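PDB 4YWT: glypican-1 from Homo sapiens, which is a cell-surface proteoglycan that bears heparan sulfate chains, through which it binds alpha-4 (V) collagen and participates in Schwann cell myelination. Local coordinates for residues A[95-100]-A[229-234]; A[102-107]-A[222-227]; A[211-216]-A[307-313]; A[293-297]-A[385-389]; A[300-304]-A[374-378]. The protein carries 3 engineered substitutions. All blocks are in the same frame, centred on the assembly; numbering follows the deposited sequence. Where two conformers were deposited one is given.

Contact 1: residues A[95-100]-A[229-234]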
# COMPACT_ATOMS: atom_id res chain seq x y z
N LEU A 95 4.20 -2.56 8.25
CA LEU A 95 3.78 -2.33 6.87
C LEU A 95 2.70 -1.25 6.77
O LEU A 95 2.78 -0.32 5.94
CB LEU A 95 3.28 -3.63 6.23
CG LEU A 95 2.78 -3.52 4.79
CD1 LEU A 95 3.87 -2.99 3.88
CD2 LEU A 95 2.28 -4.87 4.30
N GLN A 96 1.70 -1.37 7.63
CA GLN A 96 0.57 -0.45 7.70
C GLN A 96 1.03 0.98 7.97
O GLN A 96 0.55 1.93 7.35
CB GLN A 96 -0.41 -0.90 8.78
CG GLN A 96 -1.85 -0.49 8.55
CD GLN A 96 -2.79 -1.04 9.61
OE1 GLN A 96 -2.59 -2.16 10.10
NE2 GLN A 96 -3.81 -0.27 9.97
N ALA A 97 1.98 1.12 8.89
CA ALA A 97 2.56 2.42 9.20
C ALA A 97 3.22 3.01 7.96
O ALA A 97 3.00 4.19 7.62
CB ALA A 97 3.57 2.30 10.33
N MET A 98 4.02 2.19 7.28
CA MET A 98 4.69 2.65 6.05
C MET A 98 3.68 3.18 5.02
O MET A 98 3.78 4.33 4.55
CB MET A 98 5.52 1.52 5.45
CG MET A 98 6.46 1.95 4.32
SD MET A 98 5.67 2.03 2.69
CE MET A 98 5.37 0.30 2.36
N LEU A 99 2.70 2.34 4.69
CA LEU A 99 1.68 2.72 3.71
C LEU A 99 0.93 3.98 4.12
O LEU A 99 0.64 4.84 3.28
CB LEU A 99 0.69 1.57 3.49
CG LEU A 99 1.24 0.29 2.85
CD1 LEU A 99 0.17 -0.78 2.83
CD2 LEU A 99 1.76 0.57 1.45
N ALA A 100 0.63 4.10 5.41
CA ALA A 100 -0.09 5.26 5.93
C ALA A 100 0.71 6.55 5.74
O ALA A 100 0.18 7.56 5.26
CB ALA A 100 -0.44 5.06 7.39
N ALA A 229 -4.35 -0.50 -0.48
CA ALA A 229 -3.32 -1.37 0.10
C ALA A 229 -3.36 -1.30 1.63
O ALA A 229 -3.32 -2.34 2.31
CB ALA A 229 -1.95 -0.99 -0.42
N SER A 230 -3.45 -0.08 2.15
CA SER A 230 -3.50 0.12 3.59
C SER A 230 -4.69 -0.62 4.22
O SER A 230 -4.53 -1.36 5.20
CB SER A 230 -3.58 1.61 3.91
OG SER A 230 -3.08 1.88 5.21
N ASP A 231 -5.88 -0.42 3.65
CA ASP A 231 -7.08 -1.07 4.16
C ASP A 231 -7.00 -2.59 4.08
O ASP A 231 -7.44 -3.30 4.98
CB ASP A 231 -8.32 -0.57 3.41
CG ASP A 231 -8.74 0.82 3.84
OD1 ASP A 231 -8.35 1.24 4.95
OD2 ASP A 231 -9.46 1.49 3.08
N VAL A 232 -6.43 -3.09 2.98
CA VAL A 232 -6.26 -4.52 2.78
C VAL A 232 -5.37 -5.10 3.87
O VAL A 232 -5.72 -6.10 4.48
CB VAL A 232 -5.66 -4.85 1.40
CG1 VAL A 232 -5.14 -6.28 1.36
CG2 VAL A 232 -6.70 -4.63 0.30
N VAL A 233 -4.23 -4.46 4.12
CA VAL A 233 -3.35 -4.93 5.18
C VAL A 233 -4.05 -4.90 6.54
O VAL A 233 -4.02 -5.89 7.29
CB VAL A 233 -2.06 -4.09 5.26
CG1 VAL A 233 -1.22 -4.49 6.47
CG2 VAL A 233 -1.26 -4.24 3.97
N ARG A 234 -4.70 -3.78 6.84
CA ARG A 234 -5.42 -3.62 8.10
C ARG A 234 -6.48 -4.71 8.32
O ARG A 234 -6.67 -5.19 9.43
CB ARG A 234 -6.09 -2.24 8.16
CG ARG A 234 -6.97 -2.03 9.38
CD ARG A 234 -7.67 -0.67 9.34
NE ARG A 234 -8.43 -0.48 8.11
CZ ARG A 234 -9.67 -0.93 7.92
NH1 ARG A 234 -10.29 -1.60 8.87
NH2 ARG A 234 -10.29 -0.70 6.76
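Arg234, whose backbone N makes a 2.9 Å hydrogen bond to Ser230 O within its own helix, receives the side-chain amide of Gln96 from the facing helix. The meeting is one of amide against aliphatic chain: Gln96 NE2 lies 3.5 Å from Arg234 CB, and CG and CD of the same arginine follow closely. With chi1 at -152° and an extended chain beyond CG, Gln96 reaches across the gap, while Arg234 bends at chi3 and carries its guanidinium to the other side, where NH2 forms a salt bridge with Asp231 OD1 (3.3 Å), its hydrogen bond weak. Because the guanidinium turns away, the amide lies on the aliphatic part of the arginine, the two planes being 66° apart.

Beneath this more exposed rim the contact is apolar. Leu95 CD2 meets Val233 CG2 at 3.6 Å, and Leu99 CD1 approaches that same methyl from the next turn at 3.9 Å. Leu99 CD1 also rests on the backbone of the partner helix, 3.7 Å from Ser230 N, and beside the methyl of Ala229. Trp289 of helix 286-299 touches Leu99, Ala229 and Val233.

No hydrogen bond joins the two segments; leucine, alanine and valine side chains hold their axes 9.3 Å apart at 163°, the nearly antiparallel helix packing of the elongated, mainly helical glypican core.

Contact 2: residues A[102-107]-A[222-227]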
# COMPACT_ATOMS: atom_id res chain seq x y z
N GLN A 102 3.14 7.05 3.63
CA GLN A 102 3.16 7.32 2.19
C GLN A 102 1.90 8.05 1.73
O GLN A 102 1.96 9.06 1.02
CB GLN A 102 3.33 6.02 1.40
CG GLN A 102 4.72 5.40 1.49
CD GLN A 102 5.78 6.29 0.87
OE1 GLN A 102 5.51 7.08 -0.04
NE2 GLN A 102 7.01 6.17 1.37
N LEU A 103 0.75 7.52 2.15
CA LEU A 103 -0.55 8.08 1.78
C LEU A 103 -0.67 9.54 2.19
O LEU A 103 -0.99 10.41 1.36
CB LEU A 103 -1.67 7.26 2.40
CG LEU A 103 -3.10 7.65 2.02
CD1 LEU A 103 -3.22 7.72 0.51
CD2 LEU A 103 -4.10 6.65 2.59
N ARG A 104 -0.41 9.80 3.47
CA ARG A 104 -0.44 11.17 3.99
C ARG A 104 0.48 12.08 3.19
O ARG A 104 0.06 13.16 2.75
CB ARG A 104 -0.05 11.19 5.47
N SER A 105 1.71 11.64 2.99
CA SER A 105 2.70 12.42 2.25
C SER A 105 2.22 12.81 0.86
O SER A 105 2.23 13.99 0.50
CB SER A 105 4.02 11.65 2.15
OG SER A 105 4.64 11.52 3.42
N PHE A 106 1.79 11.82 0.07
CA PHE A 106 1.39 12.10 -1.30
C PHE A 106 0.11 12.93 -1.40
O PHE A 106 0.05 13.88 -2.19
CB PHE A 106 1.21 10.80 -2.08
CG PHE A 106 2.49 10.27 -2.67
CD1 PHE A 106 3.32 9.44 -1.92
CD2 PHE A 106 2.88 10.62 -3.95
CE1 PHE A 106 4.50 8.96 -2.45
CE2 PHE A 106 4.06 10.14 -4.49
CZ PHE A 106 4.87 9.31 -3.74
N ASP A 107 -0.89 12.59 -0.60
CA ASP A 107 -2.14 13.35 -0.61
C ASP A 107 -1.87 14.82 -0.26
O ASP A 107 -2.22 15.74 -1.02
CB ASP A 107 -3.14 12.74 0.38
CG ASP A 107 -4.54 13.32 0.23
OD1 ASP A 107 -4.98 13.51 -0.93
OD2 ASP A 107 -5.19 13.59 1.26
N PHE A 222 -3.13 6.86 -7.83
CA PHE A 222 -2.02 6.45 -6.98
C PHE A 222 -2.41 6.52 -5.50
O PHE A 222 -2.25 5.54 -4.75
CB PHE A 222 -0.79 7.32 -7.25
CG PHE A 222 0.42 6.93 -6.44
CD1 PHE A 222 1.20 5.85 -6.81
CD2 PHE A 222 0.78 7.66 -5.32
CE1 PHE A 222 2.31 5.50 -6.07
CE2 PHE A 222 1.89 7.31 -4.58
CZ PHE A 222 2.66 6.23 -4.95
N VAL A 223 -2.93 7.67 -5.09
CA VAL A 223 -3.37 7.86 -3.71
C VAL A 223 -4.43 6.82 -3.31
O VAL A 223 -4.34 6.20 -2.23
CB VAL A 223 -3.91 9.29 -3.49
CG1 VAL A 223 -4.76 9.37 -2.24
CG2 VAL A 223 -2.76 10.28 -3.44
N GLN A 224 -5.41 6.63 -4.18
CA GLN A 224 -6.44 5.61 -3.99
C GLN A 224 -5.84 4.22 -3.79
O GLN A 224 -6.28 3.46 -2.93
CB GLN A 224 -7.40 5.59 -5.19
CG GLN A 224 -8.75 6.23 -4.92
CD GLN A 224 -9.54 6.46 -6.19
OE1 GLN A 224 -9.09 6.13 -7.29
NE2 GLN A 224 -10.73 7.03 -6.05
N GLY A 225 -4.82 3.91 -4.59
CA GLY A 225 -4.11 2.65 -4.47
C GLY A 225 -3.44 2.49 -3.12
O GLY A 225 -3.52 1.42 -2.51
N LEU A 226 -2.78 3.55 -2.66
CA LEU A 226 -2.18 3.51 -1.32
C LEU A 226 -3.23 3.23 -0.26
O LEU A 226 -3.03 2.40 0.64
CB LEU A 226 -1.45 4.82 -1.02
CG LEU A 226 -0.15 5.07 -1.79
CD1 LEU A 226 0.35 6.48 -1.54
CD2 LEU A 226 0.90 4.04 -1.39
N GLY A 227 -4.37 3.92 -0.37
CA GLY A 227 -5.47 3.70 0.55
C GLY A 227 -5.97 2.27 0.56
O GLY A 227 -6.18 1.67 1.63
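Two long helices of the glypican core, 70-129 and 204-236, run antiparallel here, and their seam is closed by Phe106 against Phe222 and by Leu103 wedged between Val223 and Leu226. The rings form a T-shaped pair with centroids 4.6 Å apart and planes inclined at 57°. Phe222 supplies the edge: its CE2 stands 3.3 Å above the plane of Phe106, over the middle of the ring, so that all six ring carbons of Phe106 lie at similar distances from it. Phe222 extends toward the seam because its CG is trans to the backbone N (chi1 -179°). Helix 373-387 touches Phe106 too, through Leu377 and Ala381.

A turn away, Leu103 sends its two methyls to different places. CD1 reaches Val223 O at 3.3 Å and Val223 CG1 at 3.6 Å, and it also presses on Leu226 CB; CD2 meets the bare backbone of Gly227, 3.8 Å from CA. Leu226 CD1 in turn lies against the backbone of Leu103. At the more open margin Val223 CG2 faces the start of Asp107, whose OD1 is hydrogen-bonded to Tyr151 OH.

The segment axes pass 9.4 Å apart at 162°, with no hydrogen bond across them, an arrangement of interlocking apolar side chains and a ring pair characteristic of antiparallel helices in a helical bundle.

Contact 3: residues A[211-216]-A[307-313]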
# COMPACT_ATOMS: atom_id res chain seq x y z
N ARG A 211 -2.24 17.61 -20.16
CA ARG A 211 -1.42 17.45 -18.97
C ARG A 211 -2.26 17.25 -17.71
O ARG A 211 -1.98 16.33 -16.93
CB ARG A 211 -0.50 18.67 -18.79
CG ARG A 211 0.62 18.72 -19.81
CD ARG A 211 1.52 19.92 -19.60
NE ARG A 211 2.62 19.93 -20.55
CZ ARG A 211 3.78 19.29 -20.37
NH1 ARG A 211 4.72 19.36 -21.30
NH2 ARG A 211 3.98 18.59 -19.27
N ALA A 212 -3.28 18.08 -17.51
CA ALA A 212 -4.12 17.95 -16.33
C ALA A 212 -4.87 16.62 -16.34
O ALA A 212 -4.95 15.93 -15.32
CB ALA A 212 -5.09 19.11 -16.23
N THR A 213 -5.41 16.27 -17.51
CA THR A 213 -6.15 15.02 -17.67
C THR A 213 -5.31 13.82 -17.26
O THR A 213 -5.76 12.97 -16.49
CB THR A 213 -6.63 14.83 -19.12
OG1 THR A 213 -7.57 15.85 -19.46
CG2 THR A 213 -7.29 13.47 -19.28
N ARG A 214 -4.08 13.75 -17.76
CA ARG A 214 -3.18 12.66 -17.39
C ARG A 214 -2.79 12.70 -15.91
O ARG A 214 -3.03 11.75 -15.15
CB ARG A 214 -1.93 12.70 -18.27
CG ARG A 214 -0.76 11.90 -17.73
CD ARG A 214 0.46 11.99 -18.65
NE ARG A 214 0.76 13.37 -19.04
CZ ARG A 214 1.31 14.28 -18.24
NH1 ARG A 214 1.55 15.50 -18.69
NH2 ARG A 214 1.61 13.97 -16.98
N ALA A 215 -2.20 13.82 -15.51
CA ALA A 215 -1.56 13.95 -14.20
C ALA A 215 -2.52 13.84 -13.02
O ALA A 215 -2.19 13.24 -12.00
CB ALA A 215 -0.80 15.26 -14.13
N PHE A 216 -3.71 14.42 -13.14
CA PHE A 216 -4.63 14.45 -12.00
C PHE A 216 -5.25 13.08 -11.73
O PHE A 216 -5.38 12.66 -10.57
CB PHE A 216 -5.71 15.51 -12.20
CG PHE A 216 -5.27 16.89 -11.77
CD1 PHE A 216 -5.34 17.27 -10.44
CD2 PHE A 216 -4.77 17.79 -12.70
CE1 PHE A 216 -4.94 18.53 -10.04
CE2 PHE A 216 -4.37 19.05 -12.30
CZ PHE A 216 -4.45 19.42 -10.97
N SER A 307 8.18 15.93 -22.14
CA SER A 307 8.85 17.08 -22.74
C SER A 307 9.87 17.76 -21.82
O SER A 307 10.46 18.78 -22.18
CB SER A 307 7.82 18.12 -23.19
OG SER A 307 7.03 17.62 -24.25
N GLY A 308 10.08 17.19 -20.63
CA GLY A 308 11.04 17.76 -19.69
C GLY A 308 10.48 18.99 -19.01
O GLY A 308 11.22 19.92 -18.67
N VAL A 309 9.17 18.98 -18.79
CA VAL A 309 8.47 20.09 -18.16
C VAL A 309 8.00 19.62 -16.79
O VAL A 309 7.79 18.43 -16.59
CB VAL A 309 7.27 20.56 -19.02
CG1 VAL A 309 6.60 21.80 -18.43
CG2 VAL A 309 7.72 20.84 -20.45
N GLU A 310 7.83 20.55 -15.85
CA GLU A 310 7.46 20.17 -14.50
C GLU A 310 6.02 19.68 -14.48
O GLU A 310 5.34 19.70 -15.50
CB GLU A 310 7.62 21.35 -13.54
CG GLU A 310 7.04 22.65 -14.10
CD GLU A 310 6.83 23.71 -13.03
OE1 GLU A 310 6.72 23.35 -11.84
OE2 GLU A 310 6.78 24.90 -13.39
N SER A 311 5.54 19.25 -13.32
CA SER A 311 4.22 18.65 -13.24
C SER A 311 3.15 19.73 -13.22
O SER A 311 3.30 20.76 -12.56
CB SER A 311 4.09 17.76 -12.00
OG SER A 311 2.85 17.08 -12.00
N VAL A 312 2.08 19.50 -13.97
CA VAL A 312 1.01 20.48 -14.11
C VAL A 312 0.22 20.63 -12.81
O VAL A 312 -0.41 21.66 -12.57
CB VAL A 312 0.05 20.09 -15.26
CG1 VAL A 312 -0.73 18.83 -14.91
CG2 VAL A 312 -0.89 21.24 -15.59
N ILE A 313 0.28 19.61 -11.96
CA ILE A 313 -0.45 19.60 -10.69
C ILE A 313 -0.09 20.81 -9.83
O ILE A 313 -0.92 21.32 -9.07
CB ILE A 313 -0.18 18.30 -9.90
CG1 ILE A 313 -0.64 17.09 -10.72
CG2 ILE A 313 -0.89 18.30 -8.56
CD1 ILE A 313 -0.14 15.76 -10.19
O HOH W 1 2.26 17.37 -16.55
O HOH W 2 6.52 17.40 -19.93
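Arg211 reaches furthest into the 307-313 loop. Its CB lies 3.8 Å from Val312 CB, and the chain, extended from CG to NE, carries the guanidinium to Val309. Val309 CG1 lies over one face of the group, while Val309 CG2 comes to 3.5 Å from Arg211 NH1. In the plane of the group, NH2 donates to two waters. One, at 2.9 Å from NH2, also accepts from Ser307 N at 3.1 Å and from Val309 N, tying the arginine to the loop backbone. The other is held weakly by Arg211 NH2 and Val312 N, and more firmly by Arg214 NH1 at 2.9 Å. Arg211 NE completes its contacts in a salt bridge with Glu207.

The loop that links helices 286-299 and 316-328 is thus fitted against helix 204-236 of the glypican helical core, partly through solvent. Val312 CG1 packs against the backbone N of Ala212 and lies 3.4 Å from Arg211 O. Arg214 directs NH2 to Lys302 O. Ala215 CB touches Val312 CG1 at 3.7 Å, and Ile313 CG1 nearby, while Ile313 CD1 reaches Ala215 O. Phe216 CZ then meets Ile313 CA at 4.0 Å, with CG1 of that isoleucine over one face of the ring and Leu147 and Tyr150 packed around it.

Contact 4: residues A[293-297]-A[385-389]. With CA (calcium ion), chain F.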
# COMPACT_ATOMS: atom_id res chain seq x y z
N LEU A 293 0.71 -3.26 -6.82
CA LEU A 293 1.94 -2.51 -6.58
C LEU A 293 2.68 -2.22 -7.88
O LEU A 293 3.32 -1.17 -8.01
CB LEU A 293 2.85 -3.24 -5.59
CG LEU A 293 2.67 -2.86 -4.12
CD1 LEU A 293 1.31 -3.29 -3.60
CD2 LEU A 293 3.78 -3.47 -3.28
N ASP A 294 2.60 -3.14 -8.83
CA ASP A 294 3.19 -2.92 -10.15
C ASP A 294 2.52 -1.76 -10.87
O ASP A 294 3.20 -0.87 -11.39
CB ASP A 294 3.10 -4.19 -11.00
CG ASP A 294 4.38 -4.99 -11.00
OD1 ASP A 294 5.17 -4.86 -10.03
OD2 ASP A 294 4.61 -5.75 -11.96
N SER A 295 1.19 -1.76 -10.90
CA SER A 295 0.46 -0.69 -11.57
C SER A 295 0.66 0.64 -10.84
O SER A 295 0.60 1.71 -11.45
CB SER A 295 -1.03 -1.03 -11.67
OG SER A 295 -1.67 -0.95 -10.41
N MET A 296 0.91 0.57 -9.54
CA MET A 296 1.13 1.77 -8.73
C MET A 296 2.52 2.35 -8.98
O MET A 296 2.70 3.57 -8.97
CB MET A 296 0.95 1.45 -7.24
CG MET A 296 -0.50 1.50 -6.78
SD MET A 296 -0.66 1.52 -4.98
CE MET A 296 0.10 -0.04 -4.55
N VAL A 297 3.50 1.48 -9.19
CA VAL A 297 4.83 1.93 -9.58
C VAL A 297 4.75 2.54 -10.97
O VAL A 297 5.35 3.59 -11.23
CB VAL A 297 5.85 0.78 -9.56
CG1 VAL A 297 7.12 1.16 -10.31
CG2 VAL A 297 6.18 0.38 -8.13
N LEU A 385 7.85 0.33 -2.19
CA LEU A 385 6.86 -0.56 -2.79
C LEU A 385 7.52 -1.79 -3.42
O LEU A 385 6.99 -2.89 -3.34
CB LEU A 385 6.03 0.18 -3.84
CG LEU A 385 5.01 1.16 -3.27
CD1 LEU A 385 4.09 1.69 -4.36
CD2 LEU A 385 4.21 0.52 -2.14
N ARG A 386 8.68 -1.59 -4.04
CA ARG A 386 9.46 -2.71 -4.54
C ARG A 386 9.95 -3.57 -3.38
O ARG A 386 10.18 -4.76 -3.53
CB ARG A 386 10.64 -2.24 -5.39
CG ARG A 386 10.27 -1.66 -6.74
CD ARG A 386 11.51 -1.31 -7.55
NE ARG A 386 11.37 -0.03 -8.25
CZ ARG A 386 10.96 0.09 -9.51
NH1 ARG A 386 10.65 -0.98 -10.22
NH2 ARG A 386 10.87 1.30 -10.06
N ASP A 387 10.11 -2.94 -2.22
CA ASP A 387 10.61 -3.64 -1.04
C ASP A 387 9.57 -4.55 -0.38
O ASP A 387 9.92 -5.55 0.25
CB ASP A 387 11.13 -2.63 -0.02
CG ASP A 387 11.78 -3.30 1.18
OD1 ASP A 387 12.66 -4.15 0.97
OD2 ASP A 387 11.40 -2.97 2.32
N VAL A 388 8.29 -4.20 -0.51
CA VAL A 388 7.24 -4.94 0.18
C VAL A 388 6.30 -5.69 -0.76
O VAL A 388 5.22 -6.12 -0.36
CB VAL A 388 6.39 -4.01 1.07
CG1 VAL A 388 7.26 -3.32 2.11
CG2 VAL A 388 5.65 -2.98 0.21
N GLN A 389 6.71 -5.86 -2.02
CA GLN A 389 5.89 -6.60 -2.98
C GLN A 389 5.91 -8.09 -2.66
O GLN A 389 5.02 -8.83 -3.09
CB GLN A 389 6.38 -6.36 -4.41
CG GLN A 389 7.86 -6.63 -4.62
CD GLN A 389 8.30 -6.36 -6.04
OE1 GLN A 389 7.48 -6.17 -6.93
NE2 GLN A 389 9.61 -6.34 -6.26
CA CA F . 10.89 -7.66 0.66
O HOH W 3 11.13 -7.15 -1.66
O HOH W 4 10.97 -8.99 2.65
O HOH W 5 9.38 -7.62 2.51
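Leu293 points its CB toward 385-389, but CB and CG stay back and the work is done by the branches. CD1 remains with its own helix, 3.6 Å from Met296 CE. CD2 reaches into 385-389, coming to 3.3 Å from Leu385 O and 3.8 Å from Gln389 CA, with Val388 CG2 at 4.0 Å. The methyl thus touches Leu385, Val388 and Gln389. The chi1 of Leu293, -93°, lies well off a staggered value, which suggests some strain in the fit.

Leu385 answers with both of its methyls: CD2 faces Leu293 CD2 and CD1 lies by Met296 CB. One turn on, Val297 CG1 sits over one face of the Arg386 guanidinium, 3.8 Å from NH2, the two side chains crossing at about a right angle.

Beyond these contacts 385-389 also carries a calcium ion. Asp387 binds it through its backbone O at 2.4 Å, not through the carboxylate, whose OD1 is 3.9 Å away; Asp390 OD1 and three waters are among the other ligands, and one of these waters donates to Arg386 O. Trp289 NE1 is hydrogen-bonded to Val388 O. Helix 286-299 therefore lies between helix 373-387 and helix 450-471, which touches Met296 and Ser295, while helix 70-129 borders Val388.

Contact 5: residues A[300-304]-A[374-378]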
# COMPACT_ATOMS: atom_id res chain seq x y z
N THR A 300 3.12 6.30 -11.55
CA THR A 300 3.89 7.46 -11.12
C THR A 300 4.59 8.17 -12.28
O THR A 300 4.90 9.35 -12.20
CB THR A 300 4.96 7.09 -10.07
OG1 THR A 300 5.91 6.19 -10.65
CG2 THR A 300 4.31 6.43 -8.86
N ASP A 301 4.82 7.44 -13.37
CA ASP A 301 5.44 8.01 -14.55
C ASP A 301 4.55 9.08 -15.17
O ASP A 301 5.03 10.05 -15.76
CB ASP A 301 5.75 6.92 -15.59
CG ASP A 301 6.88 6.01 -15.16
OD1 ASP A 301 7.72 6.44 -14.34
OD2 ASP A 301 6.93 4.86 -15.65
N LYS A 302 3.24 8.90 -15.02
CA LYS A 302 2.26 9.78 -15.63
C LYS A 302 2.11 11.11 -14.89
O LYS A 302 1.36 11.98 -15.33
CB LYS A 302 0.90 9.09 -15.71
CG LYS A 302 0.89 7.86 -16.61
CD LYS A 302 1.50 8.18 -17.96
CE LYS A 302 1.20 7.09 -18.98
NZ LYS A 302 1.70 7.45 -20.33
N PHE A 303 2.83 11.27 -13.79
CA PHE A 303 2.80 12.52 -13.04
C PHE A 303 3.43 13.64 -13.86
O PHE A 303 3.12 14.82 -13.66
CB PHE A 303 3.52 12.37 -11.69
CG PHE A 303 2.83 11.46 -10.72
CD1 PHE A 303 1.58 10.92 -11.01
CD2 PHE A 303 3.42 11.14 -9.51
CE1 PHE A 303 0.95 10.08 -10.11
CE2 PHE A 303 2.79 10.30 -8.60
CZ PHE A 303 1.55 9.77 -8.91
N TRP A 304 4.32 13.27 -14.78
CA TRP A 304 4.95 14.23 -15.67
C TRP A 304 4.69 13.89 -17.13
O TRP A 304 4.23 12.80 -17.46
CB TRP A 304 6.46 14.29 -15.44
CG TRP A 304 6.86 14.58 -14.03
CD1 TRP A 304 7.09 15.80 -13.48
CD2 TRP A 304 7.10 13.62 -13.00
NE1 TRP A 304 7.46 15.67 -12.17
CE2 TRP A 304 7.47 14.34 -11.84
CE3 TRP A 304 7.04 12.22 -12.94
CZ2 TRP A 304 7.77 13.70 -10.64
CZ3 TRP A 304 7.34 11.60 -11.74
CH2 TRP A 304 7.70 12.34 -10.61
N LEU A 374 8.27 16.11 -5.55
CA LEU A 374 7.47 15.03 -6.11
C LEU A 374 8.34 13.88 -6.61
O LEU A 374 8.01 12.71 -6.42
CB LEU A 374 6.59 15.54 -7.26
CG LEU A 374 5.68 14.51 -7.92
CD1 LEU A 374 4.74 13.89 -6.89
CD2 LEU A 374 4.89 15.13 -9.06
N GLU A 375 9.47 14.21 -7.23
CA GLU A 375 10.37 13.21 -7.79
C GLU A 375 11.05 12.39 -6.68
O GLU A 375 11.17 11.17 -6.79
CB GLU A 375 11.41 13.87 -8.69
CG GLU A 375 12.30 12.89 -9.43
CD GLU A 375 13.09 13.56 -10.54
OE1 GLU A 375 12.66 14.62 -11.02
OE2 GLU A 375 14.15 13.02 -10.93
N LYS A 376 11.49 13.07 -5.63
CA LYS A 376 12.10 12.39 -4.49
C LYS A 376 11.09 11.48 -3.82
O LYS A 376 11.39 10.33 -3.47
CB LYS A 376 12.65 13.41 -3.49
CG LYS A 376 13.78 14.27 -4.02
CD LYS A 376 14.46 15.03 -2.89
CE LYS A 376 15.46 16.04 -3.42
NZ LYS A 376 16.43 15.39 -4.36
N LEU A 377 9.88 12.01 -3.64
CA LEU A 377 8.78 11.24 -3.06
C LEU A 377 8.51 9.99 -3.89
O LEU A 377 8.27 8.91 -3.35
CB LEU A 377 7.52 12.08 -2.96
CG LEU A 377 7.48 13.12 -1.83
CD1 LEU A 377 6.21 13.95 -1.93
CD2 LEU A 377 7.58 12.44 -0.48
N VAL A 378 8.56 10.14 -5.21
CA VAL A 378 8.32 9.02 -6.12
C VAL A 378 9.43 7.98 -6.03
O VAL A 378 9.16 6.78 -6.02
CB VAL A 378 8.16 9.51 -7.58
CG1 VAL A 378 8.40 8.37 -8.56
CG2 VAL A 378 6.77 10.09 -7.78
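Trp304, Val378 and Leu374 carry this buried joint, in which the loop after helix 286-299 closes on helix 373-387 of the mainly helical glypican core. The indole comes in with the six-membered part of its ring foremost. CZ2 stands 3.5 Å from Leu374 CG, with CD2 of the leucine close behind, and CH2 reaches Val378 CG2 at 3.7 Å. In the plane of the indole, at its edge, lies Glu375 N, 3.8 Å from CZ2, so the ring points into the backbone between the two apolar residues. On one face it is backed by Phe303 CB, which helps to fix its orientation.

Val378 divides its methyls. CG2 is shared between Trp304 and Phe303, whose CD2 lies at 3.9 Å, while CG1 packs alongside Thr300, whose hydroxyl is hydrogen-bonded to Val297 O. Leu374, its CG trans to the backbone N (chi1 -179°), extends between both rings of the loop. Phe110 of helix 70-129 touches Leu374 and pairs edge-to-face with Phe303. At the junction of these groups, Leu374 CD1 lies 4.0 Å from Phe303 CD2.

Contacts 1 and 2 lie 10 Å apart, centre to centre, along one antiparallel pair, helices 70-129 and 204-236; contact 3 lies nearer the N-terminal end of helix 204-236, its centre 28 Å from that of contact 1. Contacts 4 and 5, 14 Å apart, follow helix 373-387, which meets the loop after helix 286-299 at 374-378 and the C-terminal half of that helix at 385-389. In the chain contacts 1 and 2 close before 4 and 5 open, whereas contact 3 alternates with all four. Phe222 touches Thr300 and Phe303, joining contacts 2 and 5, and Ser311 OG, probably hydrogen-bonded to Phe303 O, joins 3 and 5. Residues far apart in sequence thus build an elongated core.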